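Local atomic coordinates of folylpolyglutamate synthase (FolC) (Helicobacter pylori, PDB entry 6K8C), a protein that probably catalyses ATP-dependent addition of glutamate to dihydropteroate, giving dihydrofolate, and of further glutamates to tetrahydrofolate and related folates. Residues F92-V97 with K134-L139; F85-R90 with E123-L128; N281-V286 with K301-A306; E325-V330 with N372-G377; T183-M188 with L202-K207. All coordinates share one frame; numbering follows the deposited sequence.

Contact 1 of 5, residues F92-V97 with K134-L139; sequences FLNGSV and KDCDYL
L93 and N94, at the end of a β-hairpin, reach C136 with two different side chains. With chi1 at 169°, L93 swings CG to the side of its carbonyl carbon, opposite the backbone N, and CD1 comes within 3.7 Å of C136 SG. C136 points its CB at the hairpin, and SG, anti to the carbonyl carbon (chi1 -77°), ends beside the leucine methyl. N94 follows from the turn: its amide oxygen OD1 lies 4.1 Å from SG, too far to be more than loose packing, and makes a weak hydrogen bond to V76 N instead. A type I' turn from L93 to S96 sets both residues, L93 N bonding to S96 O at 2.7 Å. L77 of strand 76-79, which runs between strands 91-93 and 138-142 in the sheet, touches both L93 and C136. No hydrogen bond joins the two segments; the thiol serves as an apolar group, and dispersion links the edge hairpin to the loop leading into strand 138-142, partly buried.

Contact 2 of 5, residues F85-R90 with E123-L128; sequences FEFRER and EYATLL
F87 opens a short 3-10 turn, 87-90, closed by R90 N to F87 O at 3.1 Å, and faces A125 and L128, one turn apart on helix 121-132. The F87 ring carries the contact. With CG anti to the backbone N (chi1 179°), the ring extends toward the helix and meets it with its far end: CZ lies 4.0 Å from A125 CB, approached obliquely, while CE2 receives L128 CD1 at 4.0 Å on the ring edge, close to the ring plane. The side chains of F87 and L128 cross at about a right angle. L12 and L16 of helix 12-17 also pack on F87, so the ring sits among apolar groups. All this belongs to the Mur ligase middle domain, a P-loop NTPase-type fold, where the loop between strands 76-79 and 91-93 meets a helix beside the sheet. Charged side chains bond within the loop itself. E89 OE2 accepts two backbone N-H groups, F85 N at 2.7 Å on its syn side and E86 N at 2.8 Å from above the carboxylate plane, while E89 OE1 takes V84 N. R88 NE makes a salt bridge to E86 OE1 at 2.9 Å, the carboxylate oxygen lying in the guanidinium plane. R90 NE is hydrogen-bonded to H83 ND1.

Contact 3 of 5, residues N281-V286 with K301-A306; sequences NILIDV and KRIFNA
N281, whose CA touches the F304 ring, has its side-chain amide held at both ends by hydrogen bonds outside the pair, OD1 with S279 OG and ND2 with E371 O. Its CB points away from F304, and it is CA that lies 4.2 Å from ring atom CE1, obliquely. On the other side of the ring tip, L283 CB stands at the edge, near the ring plane, 4.3 Å from F304 CE2. Over one face, I303 CG2 sits 3.8 Å above the centre of the F304 ring, and I303 CD1 stretches on to L283 CD1 at 4.4 Å. With its CG anti to the carbonyl carbon (chi1 -58°), F304, next to the last turn of helix 290-303, turns its ring to the strand. Strand, helix and the following parallel strand 308-312 form a β-α-β crossover, as expected of the Rossmann-like C-terminal domain of Mur ligases.

Contact 4 of 5, residues E325-V330 with N372-G377; sequences EILKPV and NYLVYG
L327, near the end of helix 320-327, sends its side chain to L374 and Y376 on strand 373-376. CB leaves the helix toward the strand, and CG, anti to the carbonyl carbon (chi1 -70°), divides the contact between two methyls. CD1 settles obliquely against the Y376 ring, 3.8 Å from CD2 and 3.9 Å from CE2 of that residue. CD2 touches a second side chain, L374, whose own CD2 lies 4.3 Å away. L374 and Y376 alternate with V375 along the strand and so share one face of the sheet. This is the helix-on-sheet layer of the α/β glutamate ligase domain: helix 290-303 packs beside L327 on the same two residues, L296 on Y376 and I300 on L374. The Y376 ring does not rely on packing alone, since its OH is hydrogen-bonded to S292 OG and N289 N, which fixes the far end of the side chain. Beyond L327 the backbone tightens into a 3-10 turn, V330 N meeting L327 O at 2.9 Å before strand 331-336 begins.

Contact 5 of 5, residues T183-M188 with L202-K207; sequences TKLKAM and LNAAQK
L185 and M188 meet A204 and A205 where helices 177-185 and 199-211 pack on each other in the α/β middle domain. Both methyls of L185 close on A205: CD2 lies 3.7 Å from its CB, and CD1 3.7 Å from its backbone N. CD1 also reaches A204 CB at 4.2 Å. The small alanines let the leucine come right up to the helix backbone. M188 approaches A205 separately, through its terminal methyl. Behind these groups, a type I turn runs from L185 to M188, with M188 N bonded to L185 O at 3.0 Å, and brings the two side chains to the same neighbour. Further out, F162 of strand 159-162 and I208 of the second helix touch both L185 and M188, while A204 also touches E178 and Q182 of helix 177-185. A187 O, in the same turn, accepts a hydrogen bond from K157 NZ. The M188 chain bends at its last torsion (chi3 56°), which places CE 3.6 Å from A205 O.

Contacts 1, 2 and 5 lie within the middle domain, contacts 3 and 4 in the glutamate ligase domain. Contacts 3 and 4, centres 9 Å apart, belong to neighbouring strands of one sheet: L283 O and V375 N are 2.7 Å apart, a probable hydrogen bond. Contacts 1 and 2 also touch, V97 CG1 lying 3.5 Å from R88 O, whereas contact 5 stands at least about 13 Å from every other (nearest atoms). Between the domains, F85 CE1 meets I284 CD1 at 4.1 Å. Contacts 2, 4 and 5 are buried, 1 and 3 partly so; all pack apolar groups: a thiol in 1, aromatic rings in 2, 3 and 4, leucine and methionine methyls on alanines in 5.

Contact 1 of 5, residues F92-V97 with K134-L139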
# COMPACT_ATOMS: atom_id res chain seq x y z
N PHE A 92 2.76 8.99 6.37
CA PHE A 92 1.83 10.07 6.05
C PHE A 92 1.34 10.63 7.38
O PHE A 92 0.57 9.97 8.08
CB PHE A 92 0.68 9.55 5.20
CG PHE A 92 -0.20 10.64 4.62
CD1 PHE A 92 0.18 11.32 3.48
CD2 PHE A 92 -1.42 10.95 5.20
CE1 PHE A 92 -0.63 12.30 2.93
CE2 PHE A 92 -2.24 11.93 4.66
CZ PHE A 92 -1.84 12.60 3.53
N LEU A 93 1.82 11.81 7.75
CA LEU A 93 1.65 12.35 9.09
C LEU A 93 0.88 13.66 9.04
O LEU A 93 1.34 14.63 8.42
CB LEU A 93 3.01 12.55 9.77
CG LEU A 93 3.01 13.34 11.08
CD1 LEU A 93 2.24 12.60 12.16
CD2 LEU A 93 4.44 13.61 11.54
N ASN A 94 -0.29 13.69 9.68
CA ASN A 94 -1.10 14.90 9.81
C ASN A 94 -1.33 15.56 8.46
O ASN A 94 -1.15 16.77 8.29
CB ASN A 94 -0.48 15.87 10.81
CG ASN A 94 -0.33 15.27 12.20
OD1 ASN A 94 -1.12 14.41 12.60
ND2 ASN A 94 0.68 15.71 12.94
N GLY A 95 -1.71 14.75 7.47
CA GLY A 95 -2.15 15.26 6.19
C GLY A 95 -1.09 15.39 5.12
O GLY A 95 -1.42 15.82 4.01
N SER A 96 0.16 15.03 5.40
CA SER A 96 1.19 15.11 4.38
C SER A 96 2.30 14.11 4.67
O SER A 96 2.45 13.62 5.80
CB SER A 96 1.76 16.53 4.27
OG SER A 96 2.54 16.85 5.41
N VAL A 97 3.07 13.79 3.63
CA VAL A 97 4.26 12.96 3.79
C VAL A 97 5.19 13.62 4.80
O VAL A 97 5.37 14.84 4.79
CB VAL A 97 4.95 12.77 2.43
CG1 VAL A 97 6.35 12.23 2.59
CG2 VAL A 97 4.10 11.84 1.54
N LYS A 134 3.84 9.68 18.18
CA LYS A 134 3.79 9.82 19.63
C LYS A 134 2.60 10.66 20.10
O LYS A 134 1.94 10.32 21.09
CB LYS A 134 5.10 10.45 20.12
CG LYS A 134 5.16 10.71 21.62
CD LYS A 134 6.31 11.67 21.94
CE LYS A 134 6.97 11.33 23.27
NZ LYS A 134 5.97 11.21 24.37
N ASP A 135 2.30 11.76 19.40
CA ASP A 135 1.23 12.66 19.79
C ASP A 135 0.03 12.60 18.86
O ASP A 135 -0.74 13.56 18.77
CB ASP A 135 1.75 14.10 19.87
CG ASP A 135 2.87 14.25 20.88
OD1 ASP A 135 2.69 13.80 22.03
OD2 ASP A 135 3.92 14.82 20.52
N CYS A 136 -0.14 11.48 18.15
CA CYS A 136 -1.27 11.33 17.25
C CYS A 136 -2.48 10.78 17.99
O CYS A 136 -2.36 10.11 19.02
CB CYS A 136 -0.92 10.39 16.09
SG CYS A 136 0.09 11.17 14.84
N ASP A 137 -3.67 11.07 17.46
CA ASP A 137 -4.88 10.46 17.98
C ASP A 137 -5.08 9.05 17.44
O ASP A 137 -5.61 8.19 18.14
CB ASP A 137 -6.09 11.33 17.64
CG ASP A 137 -5.98 12.73 18.21
OD1 ASP A 137 -5.96 12.85 19.45
OD2 ASP A 137 -5.89 13.69 17.43
N TYR A 138 -4.66 8.81 16.20
CA TYR A 138 -4.86 7.52 15.55
C TYR A 138 -3.60 7.16 14.78
O TYR A 138 -2.93 8.02 14.21
CB TYR A 138 -6.06 7.55 14.59
CG TYR A 138 -7.38 7.70 15.30
CD1 TYR A 138 -8.09 6.60 15.75
CD2 TYR A 138 -7.92 8.97 15.53
CE1 TYR A 138 -9.30 6.74 16.41
CE2 TYR A 138 -9.12 9.12 16.20
CZ TYR A 138 -9.81 8.01 16.63
OH TYR A 138 -11.01 8.16 17.29
N LEU A 139 -3.28 5.87 14.79
CA LEU A 139 -2.18 5.31 14.01
C LEU A 139 -2.76 4.23 13.11
O LEU A 139 -3.23 3.19 13.60
CB LEU A 139 -1.09 4.76 14.93
CG LEU A 139 0.04 3.98 14.25
CD1 LEU A 139 0.74 4.85 13.23
CD2 LEU A 139 1.02 3.44 15.28

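Contact 2 of 5, residues F85-R90 with E123-L128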
# COMPACT_ATOMS: atom_id res chain seq x y z
N PHE A 85 9.22 6.10 -4.65
CA PHE A 85 10.35 6.96 -4.93
C PHE A 85 11.25 7.18 -3.72
O PHE A 85 12.46 7.02 -3.82
CB PHE A 85 9.87 8.32 -5.46
CG PHE A 85 8.91 8.22 -6.60
CD1 PHE A 85 9.34 7.84 -7.87
CD2 PHE A 85 7.56 8.50 -6.42
CE1 PHE A 85 8.45 7.75 -8.93
CE2 PHE A 85 6.67 8.40 -7.48
CZ PHE A 85 7.12 8.03 -8.73
N GLU A 86 10.68 7.55 -2.57
CA GLU A 86 11.46 7.86 -1.38
C GLU A 86 10.95 7.08 -0.19
O GLU A 86 9.75 6.82 -0.06
CB GLU A 86 11.42 9.36 -1.02
CG GLU A 86 11.71 10.32 -2.14
CD GLU A 86 11.19 11.71 -1.84
OE1 GLU A 86 11.37 12.17 -0.69
OE2 GLU A 86 10.60 12.34 -2.73
N PHE A 87 11.88 6.74 0.71
CA PHE A 87 11.54 6.03 1.95
C PHE A 87 10.48 6.76 2.77
O PHE A 87 9.63 6.13 3.40
CB PHE A 87 12.81 5.82 2.78
CG PHE A 87 12.58 5.11 4.10
CD1 PHE A 87 12.39 3.74 4.13
CD2 PHE A 87 12.56 5.81 5.29
CE1 PHE A 87 12.19 3.07 5.33
CE2 PHE A 87 12.36 5.16 6.50
CZ PHE A 87 12.17 3.78 6.52
N ARG A 88 10.53 8.10 2.79
CA ARG A 88 9.63 8.82 3.69
C ARG A 88 8.17 8.75 3.25
O ARG A 88 7.30 9.16 4.03
CB ARG A 88 10.06 10.28 3.83
CG ARG A 88 9.87 11.13 2.60
CD ARG A 88 10.64 12.43 2.75
NE ARG A 88 10.32 13.38 1.69
CZ ARG A 88 9.66 14.52 1.89
NH1 ARG A 88 9.41 15.33 0.87
NH2 ARG A 88 9.26 14.86 3.11
N GLU A 89 7.88 8.25 2.05
CA GLU A 89 6.49 7.98 1.65
C GLU A 89 5.77 7.09 2.65
O GLU A 89 4.54 7.13 2.75
CB GLU A 89 6.44 7.31 0.28
CG GLU A 89 6.87 8.15 -0.89
CD GLU A 89 7.12 7.32 -2.12
OE1 GLU A 89 6.49 6.23 -2.26
OE2 GLU A 89 7.93 7.74 -2.96
N ARG A 90 6.52 6.25 3.36
CA ARG A 90 5.94 5.29 4.28
C ARG A 90 5.25 5.94 5.48
O ARG A 90 4.55 5.23 6.21
CB ARG A 90 7.03 4.32 4.77
CG ARG A 90 7.57 3.41 3.65
CD ARG A 90 8.91 2.80 4.04
NE ARG A 90 9.48 2.03 2.94
CZ ARG A 90 9.48 0.70 2.88
NH1 ARG A 90 8.95 -0.01 3.86
NH2 ARG A 90 10.03 0.09 1.83
N GLU A 123 11.31 -3.73 10.60
CA GLU A 123 11.12 -3.52 12.03
C GLU A 123 11.54 -2.12 12.45
O GLU A 123 10.88 -1.49 13.30
CB GLU A 123 11.88 -4.59 12.83
CG GLU A 123 11.24 -5.98 12.72
CD GLU A 123 12.13 -7.10 13.20
OE1 GLU A 123 13.30 -6.83 13.56
OE2 GLU A 123 11.66 -8.25 13.23
N TYR A 124 12.62 -1.60 11.86
CA TYR A 124 13.04 -0.23 12.18
C TYR A 124 12.04 0.80 11.65
O TYR A 124 11.76 1.80 12.32
CB TYR A 124 14.43 0.04 11.62
CG TYR A 124 15.07 1.27 12.22
CD1 TYR A 124 15.33 1.33 13.59
CD2 TYR A 124 15.40 2.36 11.44
CE1 TYR A 124 15.91 2.45 14.15
CE2 TYR A 124 15.98 3.48 11.99
CZ TYR A 124 16.23 3.52 13.35
OH TYR A 124 16.81 4.64 13.90
N ALA A 125 11.52 0.57 10.44
CA ALA A 125 10.47 1.45 9.91
C ALA A 125 9.27 1.49 10.85
O ALA A 125 8.68 2.55 11.07
CB ALA A 125 10.05 0.98 8.52
N THR A 126 8.92 0.34 11.43
CA THR A 126 7.80 0.28 12.37
C THR A 126 8.07 1.15 13.59
O THR A 126 7.19 1.90 14.03
CB THR A 126 7.53 -1.17 12.78
OG1 THR A 126 7.21 -1.95 11.61
CG2 THR A 126 6.37 -1.26 13.76
N LEU A 127 9.27 1.05 14.17
CA LEU A 127 9.60 1.89 15.32
C LEU A 127 9.59 3.37 14.95
O LEU A 127 9.15 4.21 15.74
CB LEU A 127 10.96 1.51 15.91
CG LEU A 127 11.10 0.13 16.56
CD1 LEU A 127 12.47 0.02 17.23
CD2 LEU A 127 9.99 -0.13 17.57
N LEU A 128 10.08 3.70 13.75
CA LEU A 128 10.04 5.08 13.30
C LEU A 128 8.60 5.58 13.22
O LEU A 128 8.30 6.73 13.60
CB LEU A 128 10.73 5.22 11.95
CG LEU A 128 12.26 5.17 11.92
CD1 LEU A 128 12.76 5.08 10.49
CD2 LEU A 128 12.85 6.37 12.64

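Contact 3 of 5, residues N281-V286 with K301-A306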
# COMPACT_ATOMS: atom_id res chain seq x y z
N ASN A 281 5.65 13.47 -20.03
CA ASN A 281 5.51 12.33 -20.93
C ASN A 281 5.64 10.98 -20.23
O ASN A 281 5.76 9.96 -20.91
CB ASN A 281 6.53 12.42 -22.07
CG ASN A 281 7.96 12.17 -21.60
OD1 ASN A 281 8.30 12.43 -20.45
ND2 ASN A 281 8.80 11.65 -22.49
N ILE A 282 5.62 10.93 -18.89
CA ILE A 282 5.74 9.66 -18.18
C ILE A 282 4.64 9.59 -17.12
O ILE A 282 4.63 10.39 -16.17
CB ILE A 282 7.12 9.47 -17.54
CG1 ILE A 282 8.21 9.47 -18.62
CG2 ILE A 282 7.18 8.15 -16.78
CD1 ILE A 282 9.61 9.50 -18.04
N LEU A 283 3.72 8.65 -17.29
CA LEU A 283 2.73 8.29 -16.28
C LEU A 283 3.20 7.02 -15.58
O LEU A 283 3.67 6.08 -16.24
CB LEU A 283 1.36 8.09 -16.95
CG LEU A 283 0.12 7.78 -16.12
CD1 LEU A 283 -0.28 8.96 -15.24
CD2 LEU A 283 -1.02 7.39 -17.05
N ILE A 284 3.09 6.99 -14.25
CA ILE A 284 3.60 5.90 -13.44
C ILE A 284 2.48 5.36 -12.55
O ILE A 284 1.74 6.14 -11.95
CB ILE A 284 4.80 6.34 -12.58
CG1 ILE A 284 6.03 6.58 -13.45
CG2 ILE A 284 5.12 5.29 -11.52
CD1 ILE A 284 7.34 6.61 -12.67
N ASP A 285 2.38 4.04 -12.46
CA ASP A 285 1.37 3.42 -11.61
C ASP A 285 1.88 2.07 -11.14
O ASP A 285 2.33 1.26 -11.95
CB ASP A 285 0.03 3.28 -12.33
CG ASP A 285 -1.10 2.91 -11.39
OD1 ASP A 285 -1.17 1.73 -10.99
OD2 ASP A 285 -1.90 3.80 -11.05
N VAL A 286 1.79 1.82 -9.83
CA VAL A 286 2.31 0.60 -9.24
C VAL A 286 1.32 -0.56 -9.28
O VAL A 286 1.62 -1.63 -8.75
CB VAL A 286 2.74 0.83 -7.78
CG1 VAL A 286 3.88 1.83 -7.72
CG2 VAL A 286 1.55 1.30 -6.95
N LYS A 301 -6.28 8.34 -22.15
CA LYS A 301 -7.10 9.05 -23.13
C LYS A 301 -7.21 10.53 -22.77
O LYS A 301 -7.08 11.40 -23.63
CB LYS A 301 -8.49 8.42 -23.22
CG LYS A 301 -8.51 6.99 -23.74
CD LYS A 301 -9.90 6.40 -23.57
CE LYS A 301 -10.09 5.12 -24.37
NZ LYS A 301 -11.42 4.50 -24.10
N ARG A 302 -7.45 10.83 -21.49
CA ARG A 302 -7.59 12.22 -21.07
C ARG A 302 -6.28 12.98 -21.24
O ARG A 302 -6.24 14.08 -21.79
CB ARG A 302 -8.07 12.29 -19.62
CG ARG A 302 -8.09 13.70 -19.05
CD ARG A 302 -8.53 13.72 -17.59
NE ARG A 302 -7.51 13.19 -16.69
CZ ARG A 302 -6.68 13.94 -15.98
NH1 ARG A 302 -5.79 13.37 -15.18
NH2 ARG A 302 -6.74 15.26 -16.06
N ILE A 303 -5.18 12.39 -20.77
CA ILE A 303 -3.93 13.13 -20.63
C ILE A 303 -3.20 13.24 -21.97
O ILE A 303 -2.76 14.32 -22.37
CB ILE A 303 -3.05 12.47 -19.56
CG1 ILE A 303 -3.73 12.59 -18.19
CG2 ILE A 303 -1.66 13.11 -19.53
CD1 ILE A 303 -2.90 12.05 -17.04
N PHE A 304 -3.07 12.12 -22.69
CA PHE A 304 -2.30 12.11 -23.93
C PHE A 304 -3.16 12.11 -25.19
O PHE A 304 -2.70 12.60 -26.23
CB PHE A 304 -1.36 10.90 -23.97
CG PHE A 304 -0.40 10.85 -22.82
CD1 PHE A 304 0.55 11.83 -22.66
CD2 PHE A 304 -0.45 9.81 -21.91
CE1 PHE A 304 1.44 11.78 -21.60
CE2 PHE A 304 0.43 9.75 -20.85
CZ PHE A 304 1.38 10.74 -20.69
N ASN A 305 -4.37 11.56 -25.13
CA ASN A 305 -5.30 11.57 -26.26
C ASN A 305 -4.66 10.98 -27.52
O ASN A 305 -4.85 11.48 -28.63
CB ASN A 305 -5.82 12.99 -26.52
CG ASN A 305 -7.07 13.01 -27.37
OD1 ASN A 305 -7.93 12.14 -27.26
ND2 ASN A 305 -7.18 14.02 -28.24
N ALA A 306 -3.90 9.91 -27.33
CA ALA A 306 -3.22 9.21 -28.42
C ALA A 306 -2.71 7.89 -27.87
O ALA A 306 -2.69 7.67 -26.65
CB ALA A 306 -2.08 10.04 -29.00

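Contact 4 of 5, residues E325-V330 with N372-G377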
# COMPACT_ATOMS: atom_id res chain seq x y z
N GLU A 325 -4.66 -6.88 -22.54
CA GLU A 325 -5.79 -6.77 -23.46
C GLU A 325 -6.60 -5.51 -23.19
O GLU A 325 -7.06 -4.84 -24.12
CB GLU A 325 -6.67 -8.02 -23.35
CG GLU A 325 -7.79 -8.05 -24.37
CD GLU A 325 -8.74 -9.22 -24.15
OE1 GLU A 325 -9.37 -9.29 -23.07
OE2 GLU A 325 -8.86 -10.06 -25.07
N ILE A 326 -6.78 -5.17 -21.91
CA ILE A 326 -7.51 -3.95 -21.56
C ILE A 326 -6.75 -2.72 -22.03
O ILE A 326 -7.35 -1.76 -22.54
CB ILE A 326 -7.77 -3.92 -20.04
CG1 ILE A 326 -8.87 -4.92 -19.67
CG2 ILE A 326 -8.12 -2.51 -19.57
CD1 ILE A 326 -8.83 -5.37 -18.23
N LEU A 327 -5.42 -2.72 -21.89
CA LEU A 327 -4.64 -1.55 -22.24
C LEU A 327 -4.39 -1.43 -23.74
O LEU A 327 -4.18 -0.32 -24.24
CB LEU A 327 -3.30 -1.56 -21.50
CG LEU A 327 -3.40 -1.31 -19.99
CD1 LEU A 327 -2.12 -1.71 -19.27
CD2 LEU A 327 -3.73 0.15 -19.74
N LYS A 328 -4.41 -2.55 -24.46
CA LYS A 328 -4.05 -2.54 -25.88
C LYS A 328 -4.70 -1.43 -26.70
O LYS A 328 -3.99 -0.85 -27.55
CB LYS A 328 -4.38 -3.91 -26.51
CG LYS A 328 -3.99 -3.97 -27.98
CD LYS A 328 -4.34 -5.30 -28.62
CE LYS A 328 -4.04 -5.26 -30.11
NZ LYS A 328 -4.50 -6.50 -30.78
N PRO A 329 -5.98 -1.08 -26.53
CA PRO A 329 -6.56 -0.02 -27.38
C PRO A 329 -5.84 1.32 -27.30
O PRO A 329 -6.02 2.13 -28.22
CB PRO A 329 -8.00 0.08 -26.86
CG PRO A 329 -8.31 -1.28 -26.38
CD PRO A 329 -7.02 -1.78 -25.76
N VAL A 330 -5.04 1.58 -26.27
CA VAL A 330 -4.33 2.85 -26.17
C VAL A 330 -2.82 2.67 -26.20
O VAL A 330 -2.08 3.61 -25.90
CB VAL A 330 -4.75 3.65 -24.92
CG1 VAL A 330 -6.22 4.05 -24.99
CG2 VAL A 330 -4.47 2.85 -23.65
N ASN A 372 5.36 9.29 -25.38
CA ASN A 372 4.68 9.24 -24.10
C ASN A 372 4.63 7.80 -23.59
O ASN A 372 4.58 6.85 -24.38
CB ASN A 372 3.26 9.81 -24.20
CG ASN A 372 3.25 11.24 -24.68
OD1 ASN A 372 4.00 12.08 -24.18
ND2 ASN A 372 2.41 11.53 -25.66
N TYR A 373 4.65 7.64 -22.27
CA TYR A 373 4.84 6.33 -21.66
C TYR A 373 3.94 6.15 -20.45
O TYR A 373 3.72 7.10 -19.69
CB TYR A 373 6.29 6.12 -21.22
CG TYR A 373 7.31 6.25 -22.33
CD1 TYR A 373 7.86 7.48 -22.65
CD2 TYR A 373 7.72 5.14 -23.06
CE1 TYR A 373 8.80 7.61 -23.66
CE2 TYR A 373 8.65 5.25 -24.08
CZ TYR A 373 9.19 6.50 -24.37
OH TYR A 373 10.12 6.64 -25.38
N LEU A 374 3.45 4.93 -20.27
CA LEU A 374 2.91 4.46 -19.00
C LEU A 374 3.85 3.40 -18.44
O LEU A 374 4.16 2.42 -19.13
CB LEU A 374 1.49 3.88 -19.16
CG LEU A 374 0.94 3.12 -17.94
CD1 LEU A 374 0.85 4.03 -16.71
CD2 LEU A 374 -0.43 2.49 -18.24
N VAL A 375 4.31 3.62 -17.21
CA VAL A 375 5.11 2.64 -16.48
C VAL A 375 4.17 1.95 -15.50
O VAL A 375 3.53 2.61 -14.67
CB VAL A 375 6.28 3.31 -15.75
CG1 VAL A 375 7.02 2.31 -14.86
CG2 VAL A 375 7.23 3.96 -16.75
N TYR A 376 4.06 0.62 -15.60
CA TYR A 376 2.97 -0.08 -14.95
C TYR A 376 3.38 -1.51 -14.61
O TYR A 376 4.07 -2.17 -15.39
CB TYR A 376 1.74 -0.09 -15.87
CG TYR A 376 0.48 -0.71 -15.31
CD1 TYR A 376 -0.11 -0.22 -14.15
CD2 TYR A 376 -0.14 -1.76 -15.97
CE1 TYR A 376 -1.29 -0.78 -13.66
CE2 TYR A 376 -1.31 -2.33 -15.48
CZ TYR A 376 -1.88 -1.83 -14.33
OH TYR A 376 -3.05 -2.39 -13.85
N GLY A 377 2.93 -1.99 -13.46
CA GLY A 377 3.02 -3.41 -13.20
C GLY A 377 3.16 -3.82 -11.74
O GLY A 377 2.62 -4.85 -11.34

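Contact 5 of 5, residues T183-M188 with L202-K207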
# COMPACT_ATOMS: atom_id res chain seq x y z
N THR A 183 -2.84 -17.19 8.31
CA THR A 183 -1.78 -16.38 8.92
C THR A 183 -2.23 -14.94 9.13
O THR A 183 -1.90 -14.32 10.14
CB THR A 183 -0.52 -16.43 8.06
OG1 THR A 183 -0.69 -15.62 6.89
CG2 THR A 183 -0.23 -17.86 7.63
N LYS A 184 -3.00 -14.39 8.18
CA LYS A 184 -3.47 -13.02 8.31
C LYS A 184 -4.53 -12.90 9.40
O LYS A 184 -4.49 -11.97 10.21
CB LYS A 184 -4.02 -12.52 6.97
CG LYS A 184 -2.99 -12.46 5.85
CD LYS A 184 -3.51 -11.67 4.66
CE LYS A 184 -2.49 -11.65 3.52
NZ LYS A 184 -1.30 -10.83 3.85
N LEU A 185 -5.48 -13.83 9.44
CA LEU A 185 -6.63 -13.70 10.32
C LEU A 185 -6.34 -14.12 11.75
O LEU A 185 -7.07 -13.70 12.66
CB LEU A 185 -7.79 -14.53 9.77
CG LEU A 185 -8.38 -14.02 8.45
CD1 LEU A 185 -9.17 -15.12 7.75
CD2 LEU A 185 -9.25 -12.80 8.70
N LYS A 186 -5.31 -14.93 11.99
CA LYS A 186 -5.08 -15.46 13.33
C LYS A 186 -4.77 -14.36 14.33
O LYS A 186 -5.09 -14.50 15.52
CB LYS A 186 -3.94 -16.49 13.31
CG LYS A 186 -4.42 -17.92 13.16
CD LYS A 186 -3.26 -18.89 12.98
CE LYS A 186 -3.78 -20.30 12.74
NZ LYS A 186 -3.42 -20.79 11.38
N ALA A 187 -4.17 -13.26 13.89
CA ALA A 187 -3.83 -12.15 14.76
C ALA A 187 -4.95 -11.13 14.91
O ALA A 187 -4.70 -10.01 15.37
CB ALA A 187 -2.55 -11.47 14.27
N MET A 188 -6.17 -11.48 14.52
CA MET A 188 -7.29 -10.57 14.72
C MET A 188 -7.52 -10.35 16.21
O MET A 188 -7.36 -11.26 17.03
CB MET A 188 -8.56 -11.10 14.05
CG MET A 188 -9.42 -12.03 14.90
SD MET A 188 -11.05 -12.39 14.21
CE MET A 188 -10.65 -13.06 12.60
N LEU A 202 -13.95 -15.85 4.26
CA LEU A 202 -14.97 -15.43 5.21
C LEU A 202 -15.27 -16.52 6.23
O LEU A 202 -15.41 -16.24 7.43
CB LEU A 202 -16.25 -15.03 4.46
CG LEU A 202 -17.40 -14.51 5.33
CD1 LEU A 202 -16.95 -13.38 6.25
CD2 LEU A 202 -18.58 -14.06 4.47
N ASN A 203 -15.35 -17.77 5.77
CA ASN A 203 -15.55 -18.90 6.68
C ASN A 203 -14.42 -18.99 7.69
O ASN A 203 -14.65 -19.17 8.89
CB ASN A 203 -15.66 -20.20 5.89
CG ASN A 203 -17.08 -20.49 5.44
OD1 ASN A 203 -18.04 -20.04 6.06
ND2 ASN A 203 -17.21 -21.25 4.35
N ALA A 204 -13.17 -18.89 7.22
CA ALA A 204 -12.03 -18.97 8.13
C ALA A 204 -12.07 -17.83 9.14
O ALA A 204 -11.80 -18.04 10.34
CB ALA A 204 -10.73 -18.95 7.34
N ALA A 205 -12.41 -16.62 8.69
CA ALA A 205 -12.47 -15.48 9.60
C ALA A 205 -13.57 -15.64 10.64
O ALA A 205 -13.37 -15.32 11.82
CB ALA A 205 -12.69 -14.19 8.79
N GLN A 206 -14.75 -16.13 10.23
CA GLN A 206 -15.84 -16.33 11.17
C GLN A 206 -15.49 -17.39 12.21
O GLN A 206 -15.85 -17.27 13.38
CB GLN A 206 -17.12 -16.72 10.43
CG GLN A 206 -17.79 -15.55 9.73
CD GLN A 206 -18.80 -15.99 8.70
OE1 GLN A 206 -18.85 -17.16 8.31
NE2 GLN A 206 -19.64 -15.06 8.26
N LYS A 207 -14.79 -18.44 11.78
CA LYS A 207 -14.40 -19.50 12.71
C LYS A 207 -13.42 -18.97 13.76
O LYS A 207 -13.55 -19.29 14.95
CB LYS A 207 -13.81 -20.66 11.92
CG LYS A 207 -13.08 -21.72 12.73
CD LYS A 207 -12.53 -22.78 11.78
CE LYS A 207 -12.13 -24.06 12.50
NZ LYS A 207 -11.68 -25.09 11.52